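Local coordinates for protein fatty acyl CoA synthetase FADD13 (FATTY-ACYL-CoA SYNTHETASE) (Mycobacterium tuberculosis, PDB 3R44) that belongs to the ANL superfamily of AMP-binding enzymes, with a large AMP-binding family region followed by a smaller C-terminal domain, at residues A34-P38 / N77-C82; D69-M75 / S116-G122; F109-S114 / I175-S179; P185-T191 / L373-R379. All blocks are in the same frame, centred on the assembly; numbering follows the deposited sequence.

Contact 1 of 4, residues A34-P38 / N77-C82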
loop_
_atom_site.group_PDB
_atom_site.type_symbol
_atom_site.label_atom_id
_atom_site.label_comp_id
_atom_site.label_asym_id
_atom_site.label_seq_id
_atom_site.Cartn_x
_atom_site.Cartn_y
_atom_site.Cartn_z
ATOM N N ALA A 34 19.683 -5.383 12.511
ATOM C CA ALA A 34 18.545 -5.689 11.622
ATOM C C ALA A 34 17.270 -4.944 11.980
ATOM O O ALA A 34 16.498 -4.534 11.108
ATOM C CB ALA A 34 18.274 -7.227 11.607
ATOM N N TYR A 35 17.059 -4.776 13.278
ATOM C CA TYR A 35 15.765 -4.260 13.824
ATOM C C TYR A 35 16.011 -3.533 15.103
ATOM O O TYR A 35 16.581 -4.108 15.989
ATOM C CB TYR A 35 14.786 -5.420 14.011
ATOM C CG TYR A 35 13.357 -4.983 14.225
ATOM C CD1 TYR A 35 12.461 -4.979 13.159
ATOM C CD2 TYR A 35 12.904 -4.579 15.467
ATOM C CE1 TYR A 35 11.189 -4.557 13.312
ATOM C CE2 TYR A 35 11.569 -4.150 15.643
ATOM C CZ TYR A 35 10.737 -4.161 14.534
ATOM O OH TYR A 35 9.420 -3.799 14.622
ATOM N N VAL A 36 15.694 -2.240 15.150
ATOM C CA VAL A 36 15.918 -1.393 16.290
ATOM C C VAL A 36 14.563 -0.710 16.575
ATOM O O VAL A 36 14.051 0.022 15.722
ATOM C CB VAL A 36 17.002 -0.330 16.032
ATOM C CG1 VAL A 36 17.153 0.548 17.269
ATOM C CG2 VAL A 36 18.332 -0.961 15.640
ATOM N N GLU A 37 14.003 -0.935 17.768
ATOM C CA GLU A 37 12.702 -0.359 18.161
ATOM C C GLU A 37 12.910 0.264 19.548
ATOM O O GLU A 37 12.745 -0.446 20.561
ATOM C CB GLU A 37 11.624 -1.455 18.222
ATOM C CG GLU A 37 10.208 -0.953 18.207
ATOM C CD GLU A 37 9.238 -2.067 17.911
ATOM O OE1 GLU A 37 8.858 -2.249 16.724
ATOM O OE2 GLU A 37 8.880 -2.777 18.879
ATOM N N PRO A 38 13.346 1.555 19.615
ATOM C CA PRO A 38 13.748 2.125 20.904
ATOM C C PRO A 38 12.633 2.134 21.945
ATOM O O PRO A 38 12.920 1.879 23.109
ATOM C CB PRO A 38 14.192 3.552 20.522
ATOM C CG PRO A 38 14.684 3.370 19.122
ATOM C CD PRO A 38 13.603 2.526 18.534
ATOM N N ASN A 77 2.991 -3.448 14.777
ATOM C CA ASN A 77 4.363 -3.595 14.265
ATOM C C ASN A 77 5.287 -4.055 15.397
ATOM O O ASN A 77 5.261 -3.511 16.527
ATOM C CB ASN A 77 4.859 -2.244 13.751
ATOM C CG ASN A 77 4.295 -1.900 12.411
ATOM O OD1 ASN A 77 3.229 -2.399 12.016
ATOM N ND2 ASN A 77 4.984 -1.025 11.701
ATOM N N SER A 78 6.137 -5.019 15.082
ATOM C CA SER A 78 7.074 -5.577 16.050
ATOM C C SER A 78 8.029 -6.479 15.292
ATOM O O SER A 78 7.774 -6.855 14.129
ATOM C CB SER A 78 6.343 -6.408 17.135
ATOM O OG SER A 78 5.727 -7.544 16.541
ATOM N N VAL A 79 9.135 -6.799 15.925
ATOM C CA VAL A 79 10.055 -7.756 15.372
ATOM C C VAL A 79 9.373 -9.144 15.301
ATOM O O VAL A 79 9.659 -9.950 14.411
ATOM C CB VAL A 79 11.373 -7.776 16.152
ATOM C CG1 VAL A 79 11.186 -8.478 17.517
ATOM C CG2 VAL A 79 12.514 -8.413 15.311
ATOM N N GLU A 80 8.448 -9.450 16.205
ATOM C CA GLU A 80 7.667 -10.723 16.064
ATOM C C GLU A 80 6.849 -10.822 14.787
ATOM O O GLU A 80 6.777 -11.857 14.161
ATOM C CB GLU A 80 6.728 -10.933 17.238
ATOM C CG GLU A 80 7.404 -11.275 18.561
ATOM C CD GLU A 80 7.984 -10.062 19.330
ATOM O OE1 GLU A 80 7.815 -8.871 18.943
ATOM O OE2 GLU A 80 8.655 -10.318 20.337
ATOM N N PHE A 81 6.204 -9.737 14.415
ATOM C CA PHE A 81 5.463 -9.643 13.162
ATOM C C PHE A 81 6.421 -10.047 12.036
ATOM O O PHE A 81 6.111 -10.947 11.206
ATOM C CB PHE A 81 4.942 -8.218 12.972
ATOM C CG PHE A 81 3.880 -8.044 11.919
ATOM C CD1 PHE A 81 2.727 -7.318 12.230
ATOM C CD2 PHE A 81 4.032 -8.487 10.636
ATOM C CE1 PHE A 81 1.709 -7.113 11.306
ATOM C CE2 PHE A 81 3.000 -8.302 9.704
ATOM C CZ PHE A 81 1.843 -7.625 10.060
ATOM N N CYS A 82 7.593 -9.412 11.999
ATOM C CA CYS A 82 8.552 -9.675 10.888
ATOM C C CYS A 82 9.015 -11.161 10.929
ATOM O O CYS A 82 9.115 -11.831 9.907
ATOM C CB CYS A 82 9.779 -8.818 11.045
ATOM S SG CYS A 82 9.442 -7.080 10.840
HETATM O O HOH W 1 6.341 -3.241 18.993
HETATM O O HOH W 2 9.563 -5.544 18.502
#
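Tyr35, on strand 33-37 of the mixed nine-stranded sheet, lays its ring against the first turn of helix 79-91, so this is a strand packed on a helix N terminus. The apolar part is a CH-pi contact: Val79 CB stands over one ring face, 3.7 Å from the centroid and offset toward the rim, while Val79 CG2 touches Tyr35 CG at 3.7 Å. With CG anti to the backbone N (chi1 -166°), Tyr35 extends its phenol toward the helix start. Cys82 adds an oblique sulfur-aromatic contact, its SG 3.9 Å from Tyr35 CE1.

Between the two segments the polar link is indirect; direct bonds are local to each side or go to neighbours. Tyr35 OH donates to Glu37 OE1 at 2.7 Å, meeting the carboxylate from above its plane, and Ser241 OG bonds to both of these oxygens. Ser78 is the N-cap, its OG accepting from Phe81 N over 3.1 Å.

Water carries the polar link across. Glu37 OE2 accepts from two water molecules, and it also bonds Thr40 OG1. Placing a carboxylate beside the helix start could favour its charged form. One water also donates to Asn77 O, 2.7 Å away; the other lies 2.9 Å from Val79 N and accepts its N-H, joining Glu37 to the first turn of the helix.

Contact 2 of 4, residues D69-M75 / S116-G122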
loop_
_atom_site.group_PDB
_atom_site.type_symbol
_atom_site.label_atom_id
_atom_site.label_comp_id
_atom_site.label_asym_id
_atom_site.label_seq_id
_atom_site.Cartn_x
_atom_site.Cartn_y
_atom_site.Cartn_z
ATOM N N ASP A 69 -0.301 -23.794 4.282
ATOM C CA ASP A 69 -1.296 -23.434 5.341
ATOM C C ASP A 69 -1.230 -21.901 5.642
ATOM O O ASP A 69 -0.122 -21.308 5.618
ATOM C CB ASP A 69 -1.039 -24.188 6.650
ATOM C CG ASP A 69 -1.355 -25.673 6.575
ATOM O OD1 ASP A 69 -2.236 -26.064 5.763
ATOM O OD2 ASP A 69 -0.687 -26.423 7.329
ATOM N N ARG A 70 -2.380 -21.282 5.917
ATOM C CA ARG A 70 -2.420 -19.836 6.149
ATOM C C ARG A 70 -2.388 -19.516 7.616
ATOM O O ARG A 70 -3.106 -20.140 8.415
ATOM C CB ARG A 70 -3.653 -19.176 5.500
ATOM C CG ARG A 70 -3.532 -18.838 3.997
ATOM C CD ARG A 70 -3.589 -20.064 3.102
ATOM N NE ARG A 70 -4.905 -20.728 3.164
ATOM C CZ ARG A 70 -5.169 -22.003 2.881
ATOM N NH1 ARG A 70 -4.217 -22.907 2.639
ATOM N NH2 ARG A 70 -6.428 -22.405 2.931
ATOM N N VAL A 71 -1.523 -18.559 7.962
ATOM C CA VAL A 71 -1.362 -18.036 9.342
ATOM C C VAL A 71 -1.738 -16.557 9.253
ATOM O O VAL A 71 -1.026 -15.754 8.586
ATOM C CB VAL A 71 0.124 -18.093 9.817
ATOM C CG1 VAL A 71 0.187 -17.615 11.297
ATOM C CG2 VAL A 71 0.672 -19.541 9.612
ATOM N N ALA A 72 -2.846 -16.188 9.871
ATOM C CA ALA A 72 -3.251 -14.779 9.883
ATOM C C ALA A 72 -2.478 -14.037 10.971
ATOM O O ALA A 72 -2.264 -14.551 12.073
ATOM C CB ALA A 72 -4.786 -14.636 10.109
ATOM N N LEU A 73 -2.135 -12.793 10.666
ATOM C CA LEU A 73 -1.359 -11.925 11.562
ATOM C C LEU A 73 -2.144 -10.663 11.788
ATOM O O LEU A 73 -2.346 -9.881 10.852
ATOM C CB LEU A 73 0.030 -11.621 10.989
ATOM C CG LEU A 73 0.933 -12.824 10.689
ATOM C CD1 LEU A 73 2.206 -12.326 9.948
ATOM C CD2 LEU A 73 1.254 -13.587 11.946
ATOM N N LEU A 74 -2.625 -10.487 13.013
ATOM C CA LEU A 74 -3.418 -9.296 13.385
ATOM C C LEU A 74 -2.792 -8.621 14.605
ATOM O O LEU A 74 -3.178 -8.884 15.756
ATOM C CB LEU A 74 -4.866 -9.747 13.679
ATOM C CG LEU A 74 -5.973 -8.730 13.920
ATOM C CD1 LEU A 74 -6.155 -7.801 12.660
ATOM C CD2 LEU A 74 -7.319 -9.362 14.353
ATOM N N MET A 75 -1.765 -7.819 14.359
ATOM C CA MET A 75 -0.942 -7.348 15.439
ATOM C C MET A 75 -0.209 -6.057 15.087
ATOM O O MET A 75 -0.084 -5.683 13.919
ATOM C CB MET A 75 0.083 -8.417 15.849
ATOM C CG MET A 75 1.028 -8.781 14.738
ATOM S SD MET A 75 1.905 -10.364 15.045
ATOM C CE MET A 75 0.680 -11.486 14.484
ATOM N N SER A 116 -7.668 -19.398 6.890
ATOM C CA SER A 116 -6.585 -19.347 7.868
ATOM C C SER A 116 -6.790 -20.428 8.905
ATOM O O SER A 116 -7.906 -20.631 9.427
ATOM C CB SER A 116 -6.481 -18.021 8.618
ATOM O OG SER A 116 -6.052 -17.012 7.707
ATOM N N LYS A 117 -5.688 -21.077 9.233
ATOM C CA LYS A 117 -5.677 -22.143 10.227
ATOM C C LYS A 117 -5.328 -21.637 11.618
ATOM O O LYS A 117 -5.810 -22.126 12.610
ATOM C CB LYS A 117 -4.652 -23.173 9.761
ATOM C CG LYS A 117 -4.543 -24.435 10.551
ATOM C CD LYS A 117 -3.716 -25.469 9.733
ATOM C CE LYS A 117 -3.528 -26.765 10.523
ATOM N NZ LYS A 117 -4.827 -27.356 10.972
ATOM N N VAL A 118 -4.429 -20.656 11.684
ATOM C CA VAL A 118 -3.927 -20.133 12.934
ATOM C C VAL A 118 -4.079 -18.647 12.858
ATOM O O VAL A 118 -3.824 -18.070 11.804
ATOM C CB VAL A 118 -2.431 -20.521 13.114
ATOM C CG1 VAL A 118 -1.761 -19.742 14.252
ATOM C CG2 VAL A 118 -2.317 -22.068 13.350
ATOM N N VAL A 119 -4.507 -18.040 13.947
ATOM C CA VAL A 119 -4.623 -16.590 14.029
ATOM C C VAL A 119 -3.751 -16.103 15.169
ATOM O O VAL A 119 -3.924 -16.540 16.310
ATOM C CB VAL A 119 -6.078 -16.158 14.231
ATOM C CG1 VAL A 119 -6.164 -14.632 14.420
ATOM C CG2 VAL A 119 -6.911 -16.672 12.982
ATOM N N ILE A 120 -2.786 -15.255 14.841
ATOM C CA ILE A 120 -1.897 -14.674 15.853
ATOM C C ILE A 120 -2.276 -13.199 16.023
ATOM O O ILE A 120 -2.218 -12.441 15.042
ATOM C CB ILE A 120 -0.429 -14.854 15.497
ATOM C CG1 ILE A 120 -0.092 -16.350 15.333
ATOM C CG2 ILE A 120 0.436 -14.245 16.634
ATOM C CD1 ILE A 120 1.239 -16.589 14.859
ATOM N N TYR A 121 -2.687 -12.804 17.232
ATOM C CA TYR A 121 -3.183 -11.464 17.447
ATOM C C TYR A 121 -2.572 -10.717 18.595
ATOM O O TYR A 121 -2.210 -11.272 19.661
ATOM C CB TYR A 121 -4.695 -11.463 17.581
ATOM C CG TYR A 121 -5.222 -12.158 18.811
ATOM C CD1 TYR A 121 -5.538 -11.441 19.972
ATOM C CD2 TYR A 121 -5.394 -13.523 18.820
ATOM C CE1 TYR A 121 -6.032 -12.091 21.091
ATOM C CE2 TYR A 121 -5.860 -14.175 19.930
ATOM C CZ TYR A 121 -6.185 -13.471 21.048
ATOM O OH TYR A 121 -6.679 -14.197 22.123
ATOM N N GLY A 122 -2.501 -9.415 18.378
ATOM C CA GLY A 122 -1.940 -8.515 19.336
ATOM C C GLY A 122 -2.980 -8.127 20.332
ATOM O O GLY A 122 -4.189 -8.280 20.101
#
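Ile120 lies at the apolar centre, touched by three side chains of 69-75. Its CD1 meets Val71 CG1 at 3.9 Å, its CB faces Leu73 CD2, and its CG2 lies 3.5 Å from Met75 CE. Leu73 and Met75 run alongside it in the same direction, whereas Val71 comes in at a slant; the bend at the end of the Met75 chain (chi3 83°) turns the methyl toward Ile120. On the opposite face of the sheet Ala72 CB meets Val119 CG2, with Leu111 of helix 104-114 packed over both.

Backbone bonds join the two parallel strands, among them Ala72 N to Val118 O at 2.9 Å and Leu74 N to Ile120 O at 2.8 Å, and the series runs on to Gly122 N and Leu74 O.

Toward the polar edge, Lys117 N donates to Arg70 O. Ser116 OG rests 3.6 Å from Ala72 CB and bonds Ser114 OG, while Arg70 NE turns to Ser114 O. Outermost, Lys117 passes Asp69 obliquely, its CD 3.9 Å from Asp69 CG; Asp69 OD2 bonds Ala66 N.

Strands 70-74 and 118-121 are neighbours in a parallel sheet of flavodoxin-like order 2-1-3-4, flanked by helices on both faces: a doubly wound alpha/beta layer.

Contact 3 of 4, residues F109-S114 / I175-S179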
loop_
_atom_site.group_PDB
_atom_site.type_symbol
_atom_site.label_atom_id
_atom_site.label_comp_id
_atom_site.label_asym_id
_atom_site.label_seq_id
_atom_site.Cartn_x
_atom_site.Cartn_y
_atom_site.Cartn_z
ATOM N N PHE A 109 -14.636 -12.124 7.702
ATOM C CA PHE A 109 -14.639 -12.462 6.290
ATOM C C PHE A 109 -13.297 -12.948 5.785
ATOM O O PHE A 109 -13.201 -13.969 5.074
ATOM C CB PHE A 109 -15.086 -11.283 5.436
ATOM C CG PHE A 109 -15.013 -11.571 3.983
ATOM C CD1 PHE A 109 -15.996 -12.317 3.358
ATOM C CD2 PHE A 109 -13.931 -11.136 3.242
ATOM C CE1 PHE A 109 -15.886 -12.611 1.995
ATOM C CE2 PHE A 109 -13.801 -11.429 1.903
ATOM C CZ PHE A 109 -14.793 -12.155 1.269
ATOM N N ILE A 110 -12.265 -12.183 6.103
ATOM C CA ILE A 110 -10.912 -12.472 5.661
ATOM C C ILE A 110 -10.427 -13.807 6.144
ATOM O O ILE A 110 -9.843 -14.572 5.359
ATOM C CB ILE A 110 -9.923 -11.352 6.125
ATOM C CG1 ILE A 110 -10.249 -10.098 5.328
ATOM C CG2 ILE A 110 -8.472 -11.774 5.966
ATOM C CD1 ILE A 110 -9.394 -8.784 5.798
ATOM N N LEU A 111 -10.682 -14.096 7.436
ATOM C CA LEU A 111 -10.329 -15.396 8.017
ATOM C C LEU A 111 -11.019 -16.544 7.341
ATOM O O LEU A 111 -10.382 -17.555 7.111
ATOM C CB LEU A 111 -10.552 -15.421 9.531
ATOM C CG LEU A 111 -9.720 -14.444 10.374
ATOM C CD1 LEU A 111 -10.174 -14.589 11.814
ATOM C CD2 LEU A 111 -8.187 -14.753 10.271
ATOM N N SER A 112 -12.303 -16.393 7.011
ATOM C CA SER A 112 -13.032 -17.414 6.282
ATOM C C SER A 112 -12.591 -17.549 4.883
ATOM O O SER A 112 -12.455 -18.661 4.377
ATOM C CB SER A 112 -14.521 -17.106 6.184
ATOM O OG SER A 112 -15.091 -17.135 7.449
ATOM N N ASP A 113 -12.437 -16.423 4.196
ATOM C CA ASP A 113 -12.052 -16.469 2.824
ATOM C C ASP A 113 -10.656 -17.093 2.613
ATOM O O ASP A 113 -10.435 -17.859 1.647
ATOM C CB ASP A 113 -12.062 -15.075 2.197
ATOM C CG ASP A 113 -11.828 -15.109 0.660
ATOM O OD1 ASP A 113 -12.816 -15.286 -0.092
ATOM O OD2 ASP A 113 -10.694 -14.912 0.204
ATOM N N SER A 114 -9.717 -16.726 3.473
ATOM C CA SER A 114 -8.363 -17.207 3.391
ATOM C C SER A 114 -8.222 -18.629 3.869
ATOM O O SER A 114 -7.209 -19.265 3.567
ATOM C CB SER A 114 -7.404 -16.340 4.185
ATOM O OG SER A 114 -7.732 -16.326 5.562
ATOM N N ILE A 175 -1.127 -13.643 1.538
ATOM C CA ILE A 175 -2.368 -13.161 0.957
ATOM C C ILE A 175 -2.721 -11.866 1.643
ATOM O O ILE A 175 -2.837 -11.817 2.857
ATOM C CB ILE A 175 -3.545 -14.138 1.126
ATOM C CG1 ILE A 175 -3.253 -15.538 0.610
ATOM C CG2 ILE A 175 -4.767 -13.622 0.377
ATOM C CD1 ILE A 175 -4.120 -16.640 1.189
ATOM N N MET A 176 -2.858 -10.823 0.857
ATOM C CA MET A 176 -3.228 -9.544 1.364
ATOM C C MET A 176 -4.550 -9.104 0.768
ATOM O O MET A 176 -4.762 -9.114 -0.473
ATOM C CB MET A 176 -2.101 -8.510 1.109
ATOM C CG MET A 176 -0.764 -8.811 1.913
ATOM S SD MET A 176 0.044 -7.305 2.528
ATOM C CE MET A 176 -0.995 -6.130 1.775
ATOM N N TYR A 177 -5.472 -8.705 1.625
ATOM C CA TYR A 177 -6.836 -8.353 1.136
ATOM C C TYR A 177 -6.967 -6.890 0.628
ATOM O O TYR A 177 -6.441 -5.964 1.229
ATOM C CB TYR A 177 -7.896 -8.764 2.191
ATOM C CG TYR A 177 -8.132 -10.238 2.078
ATOM C CD1 TYR A 177 -7.177 -11.143 2.555
ATOM C CD2 TYR A 177 -9.231 -10.724 1.418
ATOM C CE1 TYR A 177 -7.342 -12.487 2.424
ATOM C CE2 TYR A 177 -9.434 -12.105 1.299
ATOM C CZ TYR A 177 -8.474 -12.976 1.787
ATOM O OH TYR A 177 -8.647 -14.318 1.639
ATOM N N THR A 178 -7.622 -6.698 -0.511
ATOM C CA THR A 178 -7.825 -5.353 -1.083
ATOM C C THR A 178 -9.298 -5.216 -1.510
ATOM O O THR A 178 -9.915 -6.201 -1.985
ATOM C CB THR A 178 -6.878 -5.110 -2.302
ATOM O OG1 THR A 178 -6.882 -3.713 -2.672
ATOM C CG2 THR A 178 -7.301 -5.956 -3.492
ATOM N N SER A 179 -9.888 -4.032 -1.355
ATOM C CA SER A 179 -11.347 -3.900 -1.647
ATOM C C SER A 179 -11.606 -3.087 -2.914
ATOM O O SER A 179 -10.645 -2.781 -3.640
ATOM C CB SER A 179 -12.085 -3.307 -0.462
ATOM O OG SER A 179 -11.775 -1.926 -0.337
#
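Tyr177 reaches from its strand to the helix and donates its OH to Asp113 OD2 at 2.6 Å, using the anti lone pair of that oxygen. The carboxylate sits at the ring edge, its plane turned 89° from the ring. Over one face of the phenol lies Ile110, with CG2 3.7 Å from Tyr177 CD1 and CG1 and CD1 reaching back toward CG and CB. Ser114 CB lies 3.5 Å from Tyr177 OH, and Phe109 only grazes the ring.

Asp113 holds its CG anti to the backbone N (chi1 -173°), which carries the carboxylate to the phenol. In the same turn, Ser114 OG and Ser114 N grip Ile110 O from opposite faces of its plane, the hydroxyl at 2.8 Å. The Phe109 ring stacks with His184.

The contact pins helix 104-114, which flanks the parallel sheet, to strand 172-178, outer in the three-stranded antiparallel sheet but backbone-bonded to Ala95 through Ile175. That strand leads into the Ser/Thr/Gly-rich, P-loop-like signature of ANL enzymes, of which residues 180-182 are not modelled.

Contact 4 of 4, residues P185-T191 / L373-R379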
loop_
_atom_site.group_PDB
_atom_site.type_symbol
_atom_site.label_atom_id
_atom_site.label_comp_id
_atom_site.label_asym_id
_atom_site.label_seq_id
_atom_site.Cartn_x
_atom_site.Cartn_y
_atom_site.Cartn_z
ATOM N N PRO A 185 -13.713 -7.756 0.194
ATOM C CA PRO A 185 -12.393 -7.714 -0.447
ATOM C C PRO A 185 -12.016 -8.995 -1.283
ATOM O O PRO A 185 -12.729 -9.995 -1.217
ATOM C CB PRO A 185 -11.448 -7.479 0.756
ATOM C CG PRO A 185 -12.094 -8.201 1.889
ATOM C CD PRO A 185 -13.598 -7.902 1.657
ATOM N N LYS A 186 -10.973 -8.920 -2.116
ATOM C CA LYS A 186 -10.358 -10.097 -2.730
ATOM C C LYS A 186 -8.992 -10.257 -2.120
ATOM O O LYS A 186 -8.302 -9.269 -1.811
ATOM C CB LYS A 186 -10.133 -9.947 -4.238
ATOM C CG LYS A 186 -11.334 -9.677 -5.054
ATOM C CD LYS A 186 -10.904 -9.371 -6.497
ATOM C CE LYS A 186 -10.427 -7.901 -6.658
ATOM N NZ LYS A 186 -11.508 -6.906 -6.382
ATOM N N GLY A 187 -8.579 -11.506 -1.975
ATOM C CA GLY A 187 -7.266 -11.801 -1.457
ATOM C C GLY A 187 -6.257 -11.863 -2.531
ATOM O O GLY A 187 -6.363 -12.675 -3.461
ATOM N N VAL A 188 -5.261 -11.007 -2.417
ATOM C CA VAL A 188 -4.190 -10.929 -3.405
ATOM C C VAL A 188 -3.038 -11.888 -3.001
ATOM O O VAL A 188 -2.453 -11.714 -1.923
ATOM C CB VAL A 188 -3.670 -9.502 -3.494
ATOM C CG1 VAL A 188 -2.463 -9.422 -4.461
ATOM C CG2 VAL A 188 -4.795 -8.554 -3.929
ATOM N N VAL A 189 -2.764 -12.922 -3.811
ATOM C CA VAL A 189 -1.777 -13.950 -3.480
ATOM C C VAL A 189 -0.419 -13.558 -4.039
ATOM O O VAL A 189 -0.283 -13.409 -5.245
ATOM C CB VAL A 189 -2.161 -15.367 -4.023
ATOM C CG1 VAL A 189 -1.082 -16.417 -3.605
ATOM C CG2 VAL A 189 -3.603 -15.729 -3.537
ATOM N N HIS A 190 0.556 -13.359 -3.165
ATOM C CA HIS A 190 1.955 -13.188 -3.582
ATOM C C HIS A 190 2.804 -14.409 -3.225
ATOM O O HIS A 190 2.481 -15.168 -2.341
ATOM C CB HIS A 190 2.554 -11.884 -3.031
ATOM C CG HIS A 190 2.096 -10.666 -3.776
ATOM N ND1 HIS A 190 2.565 -10.351 -5.037
ATOM C CD2 HIS A 190 1.121 -9.758 -3.500
ATOM C CE1 HIS A 190 1.914 -9.300 -5.489
ATOM N NE2 HIS A 190 1.040 -8.911 -4.573
ATOM N N THR A 191 3.913 -14.541 -3.925
ATOM C CA THR A 191 4.788 -15.682 -3.838
ATOM C C THR A 191 6.195 -15.204 -3.419
ATOM O O THR A 191 6.457 -13.980 -3.230
ATOM C CB THR A 191 4.905 -16.362 -5.197
ATOM O OG1 THR A 191 5.450 -15.401 -6.136
ATOM C CG2 THR A 191 3.513 -16.958 -5.649
ATOM N N LEU A 373 0.896 -10.233 -8.611
ATOM C CA LEU A 373 0.212 -11.334 -7.957
ATOM C C LEU A 373 0.136 -12.578 -8.821
ATOM O O LEU A 373 0.058 -12.527 -10.074
ATOM C CB LEU A 373 -1.225 -10.918 -7.512
ATOM C CG LEU A 373 -2.318 -10.989 -8.603
ATOM C CD1 LEU A 373 -3.678 -10.715 -8.003
ATOM C CD2 LEU A 373 -2.085 -10.016 -9.825
ATOM N N LYS A 374 0.145 -13.701 -8.154
ATOM C CA LYS A 374 -0.088 -14.970 -8.813
ATOM C C LYS A 374 -1.553 -15.105 -9.238
ATOM O O LYS A 374 -1.872 -15.579 -10.353
ATOM C CB LYS A 374 0.277 -16.138 -7.891
ATOM C CG LYS A 374 -0.162 -17.497 -8.468
ATOM C CD LYS A 374 -0.096 -18.638 -7.446
ATOM C CE LYS A 374 1.280 -19.156 -7.285
ATOM N NZ LYS A 374 1.305 -20.411 -6.443
ATOM N N GLU A 375 -2.443 -14.731 -8.333
ATOM C CA GLU A 375 -3.871 -14.885 -8.549
ATOM C C GLU A 375 -4.614 -14.155 -7.430
ATOM O O GLU A 375 -4.016 -13.808 -6.407
ATOM C CB GLU A 375 -4.224 -16.357 -8.496
ATOM C CG GLU A 375 -4.104 -16.947 -7.093
ATOM C CD GLU A 375 -4.041 -18.471 -7.063
ATOM O OE1 GLU A 375 -3.743 -19.102 -8.092
ATOM O OE2 GLU A 375 -4.263 -19.022 -5.961
ATOM N N TYR A 376 -5.903 -13.936 -7.622
ATOM C CA TYR A 376 -6.766 -13.625 -6.494
ATOM C C TYR A 376 -7.209 -14.940 -5.870
ATOM O O TYR A 376 -7.571 -15.881 -6.578
ATOM C CB TYR A 376 -7.972 -12.824 -6.957
ATOM C CG TYR A 376 -7.698 -11.452 -7.470
ATOM C CD1 TYR A 376 -7.238 -10.441 -6.608
ATOM C CD2 TYR A 376 -7.928 -11.127 -8.829
ATOM C CE1 TYR A 376 -7.013 -9.184 -7.079
ATOM C CE2 TYR A 376 -7.714 -9.861 -9.291
ATOM C CZ TYR A 376 -7.263 -8.903 -8.423
ATOM O OH TYR A 376 -7.030 -7.640 -8.864
ATOM N N TRP A 377 -7.110 -15.023 -4.548
ATOM C CA TRP A 377 -7.312 -16.256 -3.848
ATOM C C TRP A 377 -8.699 -16.866 -4.096
ATOM O O TRP A 377 -9.708 -16.200 -3.858
ATOM C CB TRP A 377 -7.099 -16.007 -2.357
ATOM C CG TRP A 377 -7.282 -17.218 -1.476
ATOM C CD1 TRP A 377 -8.295 -17.414 -0.622
ATOM C CD2 TRP A 377 -6.390 -18.337 -1.288
ATOM N NE1 TRP A 377 -8.158 -18.593 0.027
ATOM C CE2 TRP A 377 -6.970 -19.164 -0.326
ATOM C CE3 TRP A 377 -5.167 -18.708 -1.839
ATOM C CZ2 TRP A 377 -6.411 -20.397 0.049
ATOM C CZ3 TRP A 377 -4.582 -19.907 -1.446
ATOM C CH2 TRP A 377 -5.180 -20.724 -0.511
ATOM N N ASN A 378 -8.718 -18.118 -4.567
ATOM C CA ASN A 378 -9.960 -18.853 -4.900
ATOM C C ASN A 378 -10.906 -18.086 -5.803
ATOM O O ASN A 378 -12.122 -18.308 -5.774
ATOM C CB ASN A 378 -10.637 -19.313 -3.616
ATOM C CG ASN A 378 -9.806 -20.311 -2.886
ATOM O OD1 ASN A 378 -8.892 -20.877 -3.461
ATOM N ND2 ASN A 378 -10.080 -20.510 -1.628
ATOM N N ARG A 379 -10.329 -17.204 -6.622
ATOM C CA ARG A 379 -11.047 -16.439 -7.635
ATOM C C ARG A 379 -10.409 -16.520 -9.022
ATOM O O ARG A 379 -9.903 -15.505 -9.520
ATOM C CB ARG A 379 -11.255 -14.994 -7.186
ATOM C CG ARG A 379 -12.127 -14.929 -5.938
ATOM C CD ARG A 379 -12.431 -13.523 -5.501
ATOM N NE ARG A 379 -13.577 -13.515 -4.560
ATOM C CZ ARG A 379 -13.486 -13.361 -3.242
ATOM N NH1 ARG A 379 -12.329 -13.117 -2.678
ATOM N NH2 ARG A 379 -14.558 -13.431 -2.473
#
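Trp377 N donates to Gly187 O at 2.7 Å, nearly straight (167°) and in the carbonyl plane, as the antiparallel segments run past each other; Val189 adds two bonds of 3.0 Å, its N to Glu375 O and its O to Lys374 N.

The Tyr376 ring is sandwiched. Lys186 CD lies 3.8 Å above the centre of one face, and the bend at chi3 (-81°) keeps CE over the ring, near CE1 and CZ; Leu373 CD1 lies over the centre of the other. Val188 CG2 meets the ring edge at CE1, and the hydroxyl bonds Glu319. Leu373 CB meets Val188 CG1 at 3.6 Å and lies over a face of the His190 imidazole, which is fixed by Thr318 O and Ser194 OG.

Segment 373-379 supplies a short, weakly bonded outer strand, about 375-376, to a three-stranded antiparallel sheet with 186-191 in the middle; a type II turn, Tyr376 to Arg379, then leads into helix 380-385.

On the opposite face, Val189 CG2 touches Trp377 CB at 3.7 Å. Thr191 CG2 rests against Lys374 CE, 3.5 Å away.

In the fold
From the N terminus, strand 33-37 opens contact 1, which closes 39 residues later at helix 79-91. Contact 2 opens at 69-75, inside that loop, and closes beyond it at 116-122, so the two cross; Phe81 packing on Met75 joins them. Contact 3 crosses contact 2: it starts on helix 104-114, just before strand 118-121, and closes at 175-179. Contact 4 follows in series and spans the longest separation, 182 residues, although its centre is about 9 Å from that of contact 3, their strands being neighbours in one sheet. Contact 1 joins the mixed sheet to the parallel layer, contact 2 lies within that layer, contact 3 links it to the antiparallel sheet, and contact 4 completes that sheet.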